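PDB 2BBE: antibiotic biosynthesis monooxygenase family protein from Shewanella oneidensis, which is of unknown function but, as a member of the antibiotic biosynthesis monooxygenase family, may act as an oxidoreductase. Local coordinates for residues Lys8-Gln11 with Gln12-Val15. Residues are numbered along the deposited sequence; the frame is centred on the assembly and turned at random.
Sequences KINQ and QQIV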
loop_
_atom_site.group_PDB
_atom_site.type_symbol
_atom_site.label_atom_id
_atom_site.label_comp_id
_atom_site.label_asym_id
_atom_site.label_seq_id
_atom_site.Cartn_x
_atom_site.Cartn_y
_atom_site.Cartn_z
ATOM N N LYS A 8 -12.688 -5.242 -12.848
ATOM C CA LYS A 8 -12.722 -3.986 -13.586
ATOM C C LYS A 8 -11.311 -3.411 -13.667
ATOM O O LYS A 8 -10.632 -3.271 -12.641
ATOM C CB LYS A 8 -13.663 -2.976 -12.918
ATOM C CG LYS A 8 -13.665 -1.591 -13.586
ATOM C CD LYS A 8 -14.765 -0.697 -13.036
ATOM C CE LYS A 8 -14.807 0.644 -13.746
ATOM N NZ LYS A 8 -15.966 1.490 -13.298
ATOM N N ILE A 9 -10.893 -3.070 -14.885
ATOM C CA ILE A 9 -9.614 -2.396 -15.102
ATOM C C ILE A 9 -9.742 -0.920 -14.668
ATOM O O ILE A 9 -10.670 -0.223 -15.072
ATOM C CB ILE A 9 -9.159 -2.519 -16.581
ATOM C CG1 ILE A 9 -9.027 -4.001 -16.990
ATOM C CG2 ILE A 9 -7.803 -1.779 -16.800
ATOM C CD1 ILE A 9 -8.791 -4.229 -18.496
ATOM N N ASN A 10 -8.832 -0.461 -13.819
ATOM C CA ASN A 10 -8.754 0.958 -13.478
ATOM C C ASN A 10 -8.033 1.663 -14.627
ATOM O O ASN A 10 -6.838 1.439 -14.856
ATOM C CB ASN A 10 -8.017 1.144 -12.142
ATOM C CG ASN A 10 -7.927 2.596 -11.696
ATOM O OD1 ASN A 10 -7.718 3.505 -12.489
ATOM N ND2 ASN A 10 -8.027 2.806 -10.396
ATOM N N GLN A 11 -8.773 2.491 -15.365
ATOM C CA GLN A 11 -8.223 3.118 -16.578
ATOM C C GLN A 11 -7.464 4.410 -16.283
ATOM O O GLN A 11 -6.898 5.015 -17.193
ATOM C CB GLN A 11 -9.335 3.372 -17.606
ATOM C CG GLN A 11 -9.988 2.084 -18.146
ATOM C CD GLN A 11 -9.077 1.302 -19.094
ATOM O OE1 GLN A 11 -9.315 0.120 -19.377
ATOM N NE2 GLN A 11 -8.040 1.960 -19.599
ATOM N N GLN A 12 -7.460 4.841 -15.021
ATOM C CA GLN A 12 -6.819 6.109 -14.661
ATOM C C GLN A 12 -5.414 5.932 -14.077
ATOM O O GLN A 12 -4.449 6.517 -14.575
ATOM C CB GLN A 12 -7.693 6.938 -13.690
ATOM C CG GLN A 12 -7.014 8.248 -13.262
ATOM C CD GLN A 12 -7.728 8.979 -12.133
ATOM O OE1 GLN A 12 -8.962 9.048 -12.118
ATOM N NE2 GLN A 12 -6.945 9.549 -11.178
ATOM N N GLN A 13 -5.311 5.166 -12.992
ATOM C CA GLN A 13 -4.033 5.032 -12.281
ATOM C C GLN A 13 -3.024 4.262 -13.120
ATOM O O GLN A 13 -3.401 3.420 -13.950
ATOM C CB GLN A 13 -4.242 4.392 -10.904
ATOM C CG GLN A 13 -5.075 5.292 -9.969
ATOM C CD GLN A 13 -5.337 4.638 -8.637
ATOM O OE1 GLN A 13 -4.492 3.897 -8.134
ATOM N NE2 GLN A 13 -6.504 4.901 -8.053
ATOM N N ILE A 14 -1.747 4.571 -12.925
ATOM C CA ILE A 14 -0.702 4.011 -13.770
ATOM C C ILE A 14 0.271 3.251 -12.895
ATOM O O ILE A 14 0.803 3.791 -11.905
ATOM C CB ILE A 14 0.064 5.116 -14.569
ATOM C CG1 ILE A 14 -0.876 5.786 -15.602
ATOM C CG2 ILE A 14 1.324 4.532 -15.237
ATOM C CD1 ILE A 14 -1.354 4.850 -16.728
ATOM N N VAL A 15 0.476 1.994 -13.253
ATOM C CA VAL A 15 1.457 1.144 -12.577
ATOM C C VAL A 15 2.685 1.030 -13.484
ATOM O O VAL A 15 2.546 0.947 -14.703
ATOM C CB VAL A 15 0.847 -0.251 -12.232
ATOM C CG1 VAL A 15 1.958 -1.297 -11.851
ATOM C CG2 VAL A 15 -0.171 -0.101 -11.065
HETATM O O HOH W 1 -4.703 1.390 -12.805
#
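Asn-10 turns its side-chain amide over the residues that follow, toward Gln-12 and Gln-13, and so forms an Asx turn at the short loop interrupting strand 8-22 of this ferredoxin-like subunit, a member of the dimeric alpha-beta barrel clan. It illustrates how an asparagine side chain can bond the amides of the next residues where a strand is interrupted, while the Asn-10 backbone still pairs with Gln-105. With CG placed anti to the backbone N (chi1 -178°), CB directs the amide along the chain toward the next residues, and CG lies 3.9 Å from Gln-13 N. At the tip, OD1 accepts two bonds. Gln-12 N donates at 2.9 Å to OD1 of Asn-10 from within the carbonyl plane, the classical Asx-turn bond, although its N-H is somewhat bent. Gln-13 N, 3.0 Å from the same OD1, has the straighter N-H (164°) but arrives from above that plane. Two successive backbone amides are thereby satisfied by one oxygen, which also limits rotation of the carboxamide.

The other branch, ND2, faces the side chain of Gln-13. The two amide planes are turned 68° apart, and ND2 of Asn-10 and NE2 of Gln-13, both donors, approach to 3.5 Å without bonding to each other; they share an acceptor instead, the carbonyl oxygen of Ala-45 of a second subunit, while NE2 also reaches Cys-47 O there. The turn thus presents two amide groups to an interface between subunits. Gln-12 extends elsewhere, its NE2 bonding to Val-69 O of the same chain. A water joins the two ends of the turn, donating to Asn-10 O at 3.0 Å and to Gln-13 O at 2.7 Å.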